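Side-chain contacts in porphyranase B (Zobellia galactanivorans, PDB 3JUU), which cleaves the sulfated algal polysaccharide porphyran at the (1->4) linkages between beta-D-galactopyranose and alpha-L-galactopyranose-6-sulfate: residues A[11-16]-A[267-272]; A[25-30]-A[107-112]; A[35-40]-A[45-50]; A[204-209]-A[214-219]. All coordinates share one frame; numbering follows the deposited sequence. Where two conformers were deposited one is given.

Contact 1: residues A[11-16]-A[267-272]. With SO4 (sulfate ion), chain D.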
# COMPACT_ATOMS: atom_id res chain seq x y z
N ALA A 11 -1.66 -17.42 12.08
CA ALA A 11 -1.49 -16.21 12.92
C ALA A 11 -0.67 -15.19 12.09
O ALA A 11 -0.04 -15.63 11.13
CB ALA A 11 -0.76 -16.54 14.23
N PRO A 12 -0.64 -13.88 12.49
CA PRO A 12 0.25 -12.96 11.78
C PRO A 12 1.69 -13.34 11.88
O PRO A 12 2.11 -14.16 12.75
CB PRO A 12 0.01 -11.60 12.47
CG PRO A 12 -1.37 -11.72 13.08
CD PRO A 12 -1.40 -13.16 13.52
N HIS A 13 2.51 -12.80 10.97
CA HIS A 13 3.94 -13.08 11.03
C HIS A 13 4.61 -12.25 12.11
O HIS A 13 4.78 -11.02 11.96
CB HIS A 13 4.58 -12.81 9.67
CG HIS A 13 4.57 -14.00 8.77
ND1 HIS A 13 5.72 -14.53 8.22
CD2 HIS A 13 3.54 -14.77 8.32
CE1 HIS A 13 5.40 -15.57 7.46
NE2 HIS A 13 4.09 -15.74 7.51
N PHE A 14 4.99 -12.91 13.24
CA PHE A 14 5.73 -12.19 14.25
C PHE A 14 6.88 -13.08 14.61
O PHE A 14 6.65 -14.30 14.82
CB PHE A 14 4.89 -11.94 15.53
CG PHE A 14 3.74 -11.03 15.36
CD1 PHE A 14 3.95 -9.70 14.94
CD2 PHE A 14 2.42 -11.45 15.62
CE1 PHE A 14 2.87 -8.83 14.82
CE2 PHE A 14 1.33 -10.59 15.53
CZ PHE A 14 1.53 -9.28 15.08
N LYS A 15 8.09 -12.53 14.73
CA LYS A 15 9.26 -13.28 15.22
C LYS A 15 9.04 -13.57 16.73
O LYS A 15 8.11 -13.02 17.35
CB LYS A 15 10.55 -12.44 15.08
CG LYS A 15 11.01 -12.16 13.63
CD LYS A 15 11.56 -13.44 13.04
CE LYS A 15 12.44 -13.20 11.81
NZ LYS A 15 11.62 -13.00 10.55
N PRO A 16 9.88 -14.44 17.31
CA PRO A 16 9.65 -14.76 18.72
C PRO A 16 9.85 -13.52 19.58
O PRO A 16 10.81 -12.74 19.37
CB PRO A 16 10.75 -15.81 19.02
CG PRO A 16 11.06 -16.52 17.63
CD PRO A 16 10.93 -15.27 16.67
N TYR A 267 2.93 -9.71 -4.58
CA TYR A 267 2.44 -9.88 -3.21
C TYR A 267 2.12 -11.35 -3.08
O TYR A 267 1.22 -11.83 -3.78
CB TYR A 267 1.18 -9.07 -2.98
CG TYR A 267 1.33 -7.58 -3.29
CD1 TYR A 267 1.49 -6.64 -2.24
CD2 TYR A 267 1.31 -7.11 -4.62
CE1 TYR A 267 1.60 -5.24 -2.55
CE2 TYR A 267 1.45 -5.74 -4.91
CZ TYR A 267 1.60 -4.83 -3.89
OH TYR A 267 1.72 -3.48 -4.15
N ASN A 268 2.87 -12.08 -2.24
CA ASN A 268 2.52 -13.51 -1.97
C ASN A 268 1.20 -13.68 -1.23
O ASN A 268 0.47 -14.65 -1.44
CB ASN A 268 3.66 -14.28 -1.29
CG ASN A 268 4.85 -14.46 -2.18
OD1 ASN A 268 4.73 -14.45 -3.42
ND2 ASN A 268 6.02 -14.67 -1.57
N TRP A 269 0.83 -12.69 -0.40
CA TRP A 269 -0.40 -12.79 0.30
C TRP A 269 -0.68 -11.46 0.96
O TRP A 269 0.28 -10.66 1.13
CB TRP A 269 -0.35 -13.93 1.34
CG TRP A 269 0.90 -14.05 2.16
CD1 TRP A 269 1.90 -15.01 2.01
CD2 TRP A 269 1.25 -13.31 3.38
NE1 TRP A 269 2.83 -14.87 3.03
CE2 TRP A 269 2.48 -13.82 3.84
CE3 TRP A 269 0.67 -12.21 4.06
CZ2 TRP A 269 3.16 -13.29 4.99
CZ3 TRP A 269 1.34 -11.68 5.21
CH2 TRP A 269 2.55 -12.23 5.66
N VAL A 270 -1.95 -11.25 1.31
CA VAL A 270 -2.38 -10.13 2.19
C VAL A 270 -3.25 -10.74 3.25
O VAL A 270 -4.19 -11.50 2.94
CB VAL A 270 -3.20 -9.09 1.43
CG1 VAL A 270 -3.81 -8.04 2.42
CG2 VAL A 270 -2.33 -8.34 0.46
N ARG A 271 -2.95 -10.45 4.53
CA ARG A 271 -3.74 -11.07 5.62
C ARG A 271 -4.09 -9.97 6.56
O ARG A 271 -3.20 -9.23 7.00
CB ARG A 271 -2.84 -12.16 6.33
CG ARG A 271 -2.45 -13.28 5.34
CD ARG A 271 -1.50 -14.29 5.98
NE ARG A 271 -1.14 -15.37 5.04
CZ ARG A 271 -0.06 -16.13 5.20
NH1 ARG A 271 0.80 -15.86 6.20
NH2 ARG A 271 0.25 -17.07 4.30
N SER A 272 -5.37 -9.92 6.90
CA SER A 272 -5.92 -8.88 7.76
C SER A 272 -6.57 -9.59 8.96
O SER A 272 -7.16 -10.67 8.80
CB SER A 272 -6.96 -8.16 6.95
OG SER A 272 -6.36 -7.53 5.82
S SO4 D . 3.61 -18.10 4.80
O1 SO4 D . 4.34 -19.22 5.38
O2 SO4 D . 2.52 -18.61 3.96
O3 SO4 D . 3.08 -17.30 5.90
O4 SO4 D . 4.56 -17.30 3.99
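H13 reaches W269 and R271 at a sulfate ion, probably from the crystallisation liquor, and R271 is the side chain to follow. From CB its chain runs extended through CG and CD to NE, which makes a salt bridge with E36. Beyond NE the guanidinium lies with one face over the indole of W269. R271 NH1 gives a hydrogen bond to sulfate O3 at 2.7 Å, and R271 NH2 one to sulfate O2 at 2.8 Å, so two oxygens are taken at the guanidinium edge. R271 NH1 also comes within 3.5 Å of H13 NE2. The imidazole carries W269 CZ2 over one face, 3.6 Å from H13 NE2; in one of two conformers, H13 NE2 points to sulfate O3 in a bond so short that it is doubtful. W269 NE1 holds sulfate O4 at 3.1 Å. Replacing W269 by an alanine would probably leave the guanidinium without the indole face it lies on, the imidazole without CZ2 against its own face, and sulfate O4 without its N-H partner. The N-terminal segment here meets the jelly-roll beta-sandwich away from its active site, on strand 264-276, which pairs with strand 108-115, while V270 and S272 pack on strand 237-242.

Contact 2: residues A[25-30]-A[107-112]; sequences QEWKLI and YGYYEC
The edge of the Y109 ring is turned toward the face of the W27 six-membered ring, an edge-to-face pair with centroids 5.7 Å apart and planes at 58°. In the plane of the Y109 ring, at its edge, lies CD of E111. Both residues belong to the jelly-roll beta-sandwich of this family 16 enzyme. Strands 26-29 and 108-115 each pair with strand 264-276, so the two meet across it by side chains alone, the CA atoms of W27 and Y109 standing 8.4 Å apart. The closest touch is W27 CZ3 on Y109 CB, at 3.5 Å. Y109 has its CG anti to the backbone N (chi1 -173°), which leaves CB facing the indole while the phenol runs on toward F14 and F217. W27 in turn meets W207 edge-to-face, and its NE1 is tied to D19. On the other side of strand 108-115, I30 CD1 approaches Y110 OH at 4.3 Å. G108, close to both, takes a backbone conformation in which a side chain would collide with the carbonyl oxygen of Y107 and also crowd Y110 OH. The hydroxyl itself, Y110 OH, donates to Y107 O at 2.8 Å, from above the carbonyl plane rather than along a lone pair.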
# COMPACT_ATOMS: atom_id res chain seq x y z
N GLN A 25 -5.79 -13.12 24.54
CA GLN A 25 -6.32 -12.62 23.26
C GLN A 25 -5.87 -13.53 22.16
O GLN A 25 -4.87 -14.26 22.30
CB GLN A 25 -5.86 -11.20 22.97
CG GLN A 25 -6.18 -10.20 24.06
CD GLN A 25 -5.65 -8.81 23.79
OE1 GLN A 25 -4.47 -8.60 23.58
NE2 GLN A 25 -6.56 -7.84 23.77
N GLU A 26 -6.59 -13.48 21.04
CA GLU A 26 -6.13 -14.20 19.88
C GLU A 26 -6.35 -13.39 18.60
O GLU A 26 -7.16 -12.50 18.58
CB GLU A 26 -6.81 -15.57 19.76
CG GLU A 26 -8.29 -15.57 19.72
CD GLU A 26 -8.82 -17.00 19.77
OE1 GLU A 26 -8.35 -17.85 18.95
OE2 GLU A 26 -9.69 -17.29 20.65
N TRP A 27 -5.59 -13.70 17.56
CA TRP A 27 -5.75 -13.00 16.27
C TRP A 27 -6.70 -13.82 15.41
O TRP A 27 -6.48 -15.02 15.26
CB TRP A 27 -4.40 -12.97 15.57
CG TRP A 27 -3.38 -12.12 16.24
CD1 TRP A 27 -2.31 -12.55 16.92
CD2 TRP A 27 -3.34 -10.69 16.27
NE1 TRP A 27 -1.56 -11.48 17.35
CE2 TRP A 27 -2.19 -10.33 17.03
CE3 TRP A 27 -4.17 -9.69 15.78
CZ2 TRP A 27 -1.84 -9.02 17.28
CZ3 TRP A 27 -3.88 -8.38 16.07
CH2 TRP A 27 -2.68 -8.03 16.81
N LYS A 28 -7.70 -13.17 14.82
CA LYS A 28 -8.69 -13.83 13.97
C LYS A 28 -8.66 -13.24 12.54
O LYS A 28 -8.86 -12.02 12.38
CB LYS A 28 -10.09 -13.63 14.61
CG LYS A 28 -11.27 -14.24 13.78
CD LYS A 28 -12.64 -14.03 14.49
CE LYS A 28 -13.84 -14.23 13.56
NZ LYS A 28 -14.92 -13.27 14.02
N LEU A 29 -8.47 -14.11 11.56
CA LEU A 29 -8.45 -13.68 10.14
C LEU A 29 -9.71 -13.01 9.73
O LEU A 29 -10.83 -13.51 10.02
CB LEU A 29 -8.12 -14.86 9.21
CG LEU A 29 -7.69 -14.36 7.80
CD1 LEU A 29 -6.25 -13.87 7.89
CD2 LEU A 29 -7.74 -15.58 6.83
N ILE A 30 -9.56 -11.83 9.12
CA ILE A 30 -10.71 -11.14 8.53
C ILE A 30 -10.76 -11.66 7.06
O ILE A 30 -9.98 -11.23 6.18
CB ILE A 30 -10.57 -9.63 8.55
CG1 ILE A 30 -10.42 -9.12 10.01
CG2 ILE A 30 -11.75 -8.91 7.80
CD1 ILE A 30 -9.86 -7.70 9.99
N TYR A 107 -9.59 -0.63 12.82
CA TYR A 107 -8.58 -1.29 13.68
C TYR A 107 -8.21 -2.67 13.19
O TYR A 107 -8.90 -3.23 12.32
CB TYR A 107 -8.97 -1.34 15.20
CG TYR A 107 -9.52 -0.02 15.66
CD1 TYR A 107 -8.81 1.16 15.50
CD2 TYR A 107 -10.83 0.06 16.14
CE1 TYR A 107 -9.37 2.41 15.86
CE2 TYR A 107 -11.39 1.29 16.53
CZ TYR A 107 -10.61 2.44 16.40
OH TYR A 107 -11.16 3.67 16.73
N GLY A 108 -7.13 -3.21 13.72
CA GLY A 108 -6.73 -4.55 13.43
C GLY A 108 -5.26 -4.64 12.98
O GLY A 108 -4.52 -3.65 13.09
N TYR A 109 -4.82 -5.82 12.53
CA TYR A 109 -3.43 -6.01 12.13
C TYR A 109 -3.47 -6.34 10.61
O TYR A 109 -4.21 -7.25 10.19
CB TYR A 109 -2.75 -7.17 12.96
CG TYR A 109 -1.27 -7.23 12.63
CD1 TYR A 109 -0.38 -6.31 13.24
CD2 TYR A 109 -0.72 -8.14 11.65
CE1 TYR A 109 0.95 -6.27 12.90
CE2 TYR A 109 0.64 -8.10 11.33
CZ TYR A 109 1.47 -7.13 11.96
OH TYR A 109 2.84 -7.14 11.68
N TYR A 110 -2.62 -5.67 9.81
CA TYR A 110 -2.72 -5.83 8.35
C TYR A 110 -1.36 -6.02 7.87
O TYR A 110 -0.47 -5.17 8.13
CB TYR A 110 -3.28 -4.52 7.73
CG TYR A 110 -4.67 -4.25 8.24
CD1 TYR A 110 -5.77 -4.70 7.48
CD2 TYR A 110 -4.90 -3.57 9.44
CE1 TYR A 110 -7.08 -4.49 7.96
CE2 TYR A 110 -6.16 -3.38 9.90
CZ TYR A 110 -7.26 -3.85 9.15
OH TYR A 110 -8.55 -3.62 9.60
N GLU A 111 -1.14 -7.12 7.12
CA GLU A 111 0.21 -7.42 6.70
C GLU A 111 0.22 -7.98 5.27
O GLU A 111 -0.76 -8.58 4.85
CB GLU A 111 0.85 -8.45 7.64
CG GLU A 111 -0.12 -9.63 7.99
CD GLU A 111 0.54 -10.82 8.64
OE1 GLU A 111 1.73 -10.71 9.01
OE2 GLU A 111 -0.16 -11.89 8.69
N CYS A 112 1.32 -7.80 4.52
CA CYS A 112 1.48 -8.48 3.25
C CYS A 112 2.93 -8.92 3.10
O CYS A 112 3.83 -8.43 3.82
CB CYS A 112 1.05 -7.52 2.09
SG CYS A 112 2.37 -6.29 1.66

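Contact 3: residues A[35-40]-A[45-50]; sequences DEFEGK and KKWQIS. With SO4 (sulfate ion), chain E.
The carboxylate of D35 and the indole of W47 are nearly coplanar, 17° apart, and their side chains run past each other in opposite directions. D35 also opens an Asx turn in the loop between strands 26-29 and 47-48: its OD1 accepts from F37 N at 2.8 Å, met from above the carboxylate plane. W47 NE1 donates to D35 OD2 at 2.8 Å (155° at the hydrogen); OD2 accepts through its anti lone pair and lies practically in the indole plane. With one oxygen held in the turn and the other by W47, the carboxylate has little freedom to rotate. F37 runs at about a right angle to W47, bringing F37 CE1 to 3.7 Å from W47 NE1, and one face of its ring takes D35 CB. K46 CG lies over a face of the indole, which L238 and M240 of strand 237-242 also touch. A phenylalanine in place of W47 would probably leave D35 OD2 without its N-H mate and the carboxylate less firmly held, by F37 N and a water. K46 NZ, bonded to S34 O, accompanies the acid indirectly: that water accepts from K46 NZ at 3.0 Å and donates to D35 OD2 at 2.9 Å.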
# COMPACT_ATOMS: atom_id res chain seq x y z
N ASP A 35 -6.28 -12.63 1.40
CA ASP A 35 -6.21 -13.44 0.16
C ASP A 35 -4.82 -13.99 0.02
O ASP A 35 -3.80 -13.27 0.21
CB ASP A 35 -6.57 -12.58 -1.07
CG ASP A 35 -7.22 -13.41 -2.22
OD1 ASP A 35 -6.85 -14.58 -2.34
OD2 ASP A 35 -8.03 -12.83 -2.99
N GLU A 36 -4.74 -15.31 -0.27
CA GLU A 36 -3.46 -15.97 -0.56
C GLU A 36 -3.20 -15.90 -2.07
O GLU A 36 -2.08 -16.18 -2.49
CB GLU A 36 -3.52 -17.46 -0.12
CG GLU A 36 -3.67 -17.65 1.38
CD GLU A 36 -2.50 -17.03 2.14
OE1 GLU A 36 -1.33 -17.32 1.82
OE2 GLU A 36 -2.75 -16.26 3.09
N PHE A 37 -4.20 -15.48 -2.84
CA PHE A 37 -4.02 -15.26 -4.32
C PHE A 37 -3.68 -16.55 -5.06
O PHE A 37 -2.87 -16.53 -6.01
CB PHE A 37 -2.95 -14.19 -4.63
CG PHE A 37 -3.28 -12.88 -4.02
CD1 PHE A 37 -4.42 -12.19 -4.42
CD2 PHE A 37 -2.44 -12.32 -3.04
CE1 PHE A 37 -4.77 -10.96 -3.83
CE2 PHE A 37 -2.81 -11.08 -2.46
CZ PHE A 37 -3.94 -10.41 -2.87
N GLU A 38 -4.38 -17.62 -4.66
CA GLU A 38 -4.24 -18.93 -5.32
C GLU A 38 -5.16 -18.87 -6.53
O GLU A 38 -6.11 -18.10 -6.54
CB GLU A 38 -4.66 -20.07 -4.35
CG GLU A 38 -3.60 -20.41 -3.31
CD GLU A 38 -2.31 -20.95 -3.90
OE1 GLU A 38 -1.32 -21.02 -3.15
OE2 GLU A 38 -2.22 -21.33 -5.10
N GLY A 39 -4.91 -19.68 -7.54
CA GLY A 39 -5.82 -19.67 -8.68
C GLY A 39 -5.27 -18.88 -9.86
O GLY A 39 -4.07 -18.51 -9.90
N LYS A 40 -6.15 -18.65 -10.83
CA LYS A 40 -5.73 -18.04 -12.10
C LYS A 40 -6.18 -16.63 -12.28
O LYS A 40 -5.63 -15.92 -13.12
CB LYS A 40 -6.23 -18.92 -13.29
CG LYS A 40 -5.69 -20.39 -13.22
CD LYS A 40 -6.32 -21.37 -14.23
CE LYS A 40 -7.81 -21.71 -13.96
NZ LYS A 40 -8.09 -22.35 -12.60
N LYS A 45 -14.88 -10.14 -6.51
CA LYS A 45 -15.89 -9.82 -5.50
C LYS A 45 -15.16 -9.29 -4.23
O LYS A 45 -15.76 -8.64 -3.43
CB LYS A 45 -16.71 -11.06 -5.08
CG LYS A 45 -17.61 -11.68 -6.25
CD LYS A 45 -19.01 -11.03 -6.39
CE LYS A 45 -19.05 -9.58 -7.02
NZ LYS A 45 -19.49 -9.44 -8.47
N LYS A 46 -13.87 -9.60 -4.09
CA LYS A 46 -13.12 -9.17 -2.88
C LYS A 46 -12.34 -7.90 -3.20
O LYS A 46 -12.19 -6.98 -2.33
CB LYS A 46 -12.16 -10.26 -2.50
CG LYS A 46 -11.45 -10.03 -1.14
CD LYS A 46 -10.68 -11.34 -0.73
CE LYS A 46 -11.60 -12.33 -0.02
NZ LYS A 46 -10.85 -13.57 0.25
N TRP A 47 -11.84 -7.82 -4.43
CA TRP A 47 -10.92 -6.77 -4.84
C TRP A 47 -11.46 -5.99 -6.01
O TRP A 47 -12.10 -6.61 -6.92
CB TRP A 47 -9.57 -7.37 -5.22
CG TRP A 47 -8.96 -8.22 -4.14
CD1 TRP A 47 -8.85 -9.60 -4.15
CD2 TRP A 47 -8.37 -7.77 -2.90
NE1 TRP A 47 -8.22 -10.03 -2.97
CE2 TRP A 47 -7.93 -8.93 -2.19
CE3 TRP A 47 -8.19 -6.49 -2.31
CZ2 TRP A 47 -7.28 -8.88 -0.88
CZ3 TRP A 47 -7.54 -6.41 -1.01
CH2 TRP A 47 -7.11 -7.61 -0.31
N GLN A 48 -11.16 -4.69 -6.04
CA GLN A 48 -11.56 -3.78 -7.15
C GLN A 48 -10.28 -3.47 -7.88
O GLN A 48 -9.32 -2.94 -7.31
CB GLN A 48 -12.24 -2.48 -6.68
CG GLN A 48 -12.69 -1.55 -7.79
CD GLN A 48 -13.52 -0.46 -7.25
OE1 GLN A 48 -13.22 0.12 -6.17
NE2 GLN A 48 -14.58 -0.12 -7.98
N ILE A 49 -10.27 -3.77 -9.18
CA ILE A 49 -9.09 -3.44 -10.01
C ILE A 49 -9.43 -2.49 -11.18
O ILE A 49 -8.51 -2.11 -11.92
CB ILE A 49 -8.43 -4.71 -10.53
CG1 ILE A 49 -9.33 -5.48 -11.56
CG2 ILE A 49 -7.99 -5.64 -9.29
CD1 ILE A 49 -8.59 -6.69 -12.27
N SER A 50 -10.72 -2.16 -11.36
CA SER A 50 -11.18 -1.21 -12.41
C SER A 50 -12.44 -0.62 -11.85
O SER A 50 -13.08 -1.26 -10.97
CB SER A 50 -11.49 -1.96 -13.76
OG SER A 50 -12.51 -2.90 -13.54
S SO4 E . -9.48 -19.44 -10.42
O1 SO4 E . -8.50 -20.56 -10.40
O2 SO4 E . -10.38 -19.60 -11.55
O3 SO4 E . -10.22 -19.34 -9.15
O4 SO4 E . -8.79 -18.17 -10.64
O HOH W 1 -10.38 -14.45 -2.58

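Contact 4: residues A[204-209]-A[214-219]; sequences YGVWWK and IIFFLD
A beta hairpin, strands 202-210 and 213-218, brings residues 204-209 and 214-218 together as antiparallel neighbours. G205 with F217 and W207 with I215 are its hydrogen-bonded pairs; the shortest of the four bonds runs from W207 N to I215 O, 2.7 Å and in the carbonyl plane. On one face, V206 and F216 lie side by side, V206 CG2 meeting F216 CE1 at 3.6 Å. The same methyl is pressed against I214 CG2 at 3.4 Å, tighter than ordinary carbon contact; with chi1 at 63°, CG2 is anti to the backbone N and reaches across to that neighbour. Next to it I214 CD1 touches W208 CD1 at 3.5 Å, while W208 NE1 is hydrogen-bonded to F232 O. On the other face I215 CD1 touches both W207 CE3 and K209 CB, 3.9 Å from each, and K209 CB also lies over the W207 ring. There W207 meets W27, and F217 meets F14 and Y109. The first face packs against strands 141-150 and 166-174; Y204 lies about 9 Å, side chain to side chain, from E148, the probable proton donor. A hairpin packed by one face into the opposite sheet is a usual element of the family 16 jelly-roll beta-sandwich.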
# COMPACT_ATOMS: atom_id res chain seq x y z
N TYR A 204 5.48 -6.67 5.38
CA TYR A 204 5.23 -5.31 5.88
C TYR A 204 3.91 -5.38 6.64
O TYR A 204 2.88 -5.80 6.09
CB TYR A 204 5.05 -4.36 4.66
CG TYR A 204 6.29 -4.28 3.79
CD1 TYR A 204 7.43 -3.55 4.25
CD2 TYR A 204 6.38 -4.94 2.53
CE1 TYR A 204 8.60 -3.48 3.50
CE2 TYR A 204 7.57 -4.87 1.78
CZ TYR A 204 8.68 -4.15 2.26
OH TYR A 204 9.82 -3.98 1.49
N GLY A 205 3.92 -4.88 7.90
CA GLY A 205 2.73 -5.02 8.75
C GLY A 205 2.47 -3.74 9.53
O GLY A 205 3.37 -2.97 9.81
N VAL A 206 1.21 -3.54 9.88
CA VAL A 206 0.85 -2.46 10.79
C VAL A 206 -0.16 -2.99 11.79
O VAL A 206 -1.19 -3.62 11.42
CB VAL A 206 0.30 -1.22 10.06
CG1 VAL A 206 -1.04 -1.55 9.29
CG2 VAL A 206 0.12 -0.04 11.06
N TRP A 207 0.08 -2.70 13.07
CA TRP A 207 -1.02 -2.82 14.09
C TRP A 207 -1.74 -1.54 14.25
O TRP A 207 -1.19 -0.57 14.82
CB TRP A 207 -0.47 -3.31 15.43
CG TRP A 207 -1.54 -3.69 16.42
CD1 TRP A 207 -2.86 -3.94 16.16
CD2 TRP A 207 -1.38 -3.79 17.84
NE1 TRP A 207 -3.52 -4.25 17.35
CE2 TRP A 207 -2.62 -4.16 18.38
CE3 TRP A 207 -0.29 -3.63 18.70
CZ2 TRP A 207 -2.83 -4.33 19.79
CZ3 TRP A 207 -0.49 -3.82 20.13
CH2 TRP A 207 -1.75 -4.14 20.63
N TRP A 208 -2.91 -1.43 13.60
CA TRP A 208 -3.75 -0.28 13.75
C TRP A 208 -4.50 -0.55 15.07
O TRP A 208 -5.63 -1.06 15.06
CB TRP A 208 -4.70 -0.19 12.55
CG TRP A 208 -5.71 0.89 12.60
CD1 TRP A 208 -5.75 1.98 13.42
CD2 TRP A 208 -6.80 1.05 11.67
NE1 TRP A 208 -6.85 2.76 13.12
CE2 TRP A 208 -7.50 2.22 12.04
CE3 TRP A 208 -7.23 0.29 10.54
CZ2 TRP A 208 -8.68 2.68 11.36
CZ3 TRP A 208 -8.44 0.73 9.88
CH2 TRP A 208 -9.13 1.92 10.30
N LYS A 209 -3.86 -0.19 16.19
CA LYS A 209 -4.26 -0.64 17.53
C LYS A 209 -5.45 0.15 18.01
O LYS A 209 -6.38 -0.42 18.61
CB LYS A 209 -3.04 -0.50 18.47
CG LYS A 209 -3.38 -0.77 19.96
CD LYS A 209 -2.09 -0.46 20.72
CE LYS A 209 -2.24 -0.86 22.20
NZ LYS A 209 -3.33 -0.13 22.84
N ILE A 214 -0.43 3.58 16.21
CA ILE A 214 -0.23 2.82 14.98
C ILE A 214 1.16 2.24 15.15
O ILE A 214 2.07 3.00 15.39
CB ILE A 214 -0.27 3.79 13.76
CG1 ILE A 214 -1.59 4.63 13.70
CG2 ILE A 214 0.08 3.03 12.44
CD1 ILE A 214 -2.83 3.88 13.39
N ILE A 215 1.33 0.93 14.99
CA ILE A 215 2.61 0.30 15.25
C ILE A 215 3.04 -0.48 14.04
O ILE A 215 2.33 -1.33 13.59
CB ILE A 215 2.52 -0.67 16.49
CG1 ILE A 215 2.19 0.17 17.73
CG2 ILE A 215 3.86 -1.35 16.72
CD1 ILE A 215 0.80 0.10 18.13
N PHE A 216 4.21 -0.15 13.52
CA PHE A 216 4.65 -0.76 12.22
C PHE A 216 5.61 -1.91 12.47
O PHE A 216 6.46 -1.83 13.38
CB PHE A 216 5.37 0.30 11.36
CG PHE A 216 4.41 1.36 10.84
CD1 PHE A 216 3.52 1.04 9.80
CD2 PHE A 216 4.42 2.64 11.39
CE1 PHE A 216 2.57 1.98 9.38
CE2 PHE A 216 3.54 3.64 10.91
CZ PHE A 216 2.63 3.29 9.88
N PHE A 217 5.51 -2.98 11.66
CA PHE A 217 6.39 -4.17 11.78
C PHE A 217 7.02 -4.46 10.44
O PHE A 217 6.37 -4.30 9.35
CB PHE A 217 5.52 -5.40 12.10
CG PHE A 217 5.08 -5.42 13.53
CD1 PHE A 217 5.72 -6.26 14.41
CD2 PHE A 217 4.03 -4.54 13.97
CE1 PHE A 217 5.36 -6.28 15.77
CE2 PHE A 217 3.62 -4.59 15.34
CZ PHE A 217 4.34 -5.45 16.21
N LEU A 218 8.23 -4.94 10.51
CA LEU A 218 9.01 -5.39 9.31
C LEU A 218 9.57 -6.76 9.56
O LEU A 218 10.26 -6.96 10.58
CB LEU A 218 10.16 -4.39 8.97
CG LEU A 218 11.10 -4.80 7.85
CD1 LEU A 218 10.26 -5.03 6.49
CD2 LEU A 218 12.32 -3.81 7.73
N ASP A 219 9.20 -7.73 8.70
CA ASP A 219 9.72 -9.13 8.79
C ASP A 219 9.49 -9.67 10.21
O ASP A 219 10.38 -10.27 10.80
CB ASP A 219 11.18 -9.16 8.40
CG ASP A 219 11.38 -8.70 6.96
OD1 ASP A 219 10.45 -9.03 6.17
OD2 ASP A 219 12.42 -8.06 6.69

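Contacts 1, 2 and 4 lie together on one side of the chain's centre, with centres 9 to 11 Å apart, whereas contact 3 sits 17 to 23 Å from the other three. Strands 26-29, 264-276, 108-115, 202-210 and 213-218 follow one another as paired neighbours, and contacts 1, 2 and 4 are spread along that series. Contact 1 joins the two ends of the chain, so the others fall between its segments in sequence; contact 3 likewise falls between the segments of contact 2, and contact 4 comes after both. Contact 3 touches contact 1 through the E36-R271 salt bridge. The N-terminal segment 11-16 runs across neighbouring strands, meeting contact 2 through P12 and contact 4 through F14 and K15.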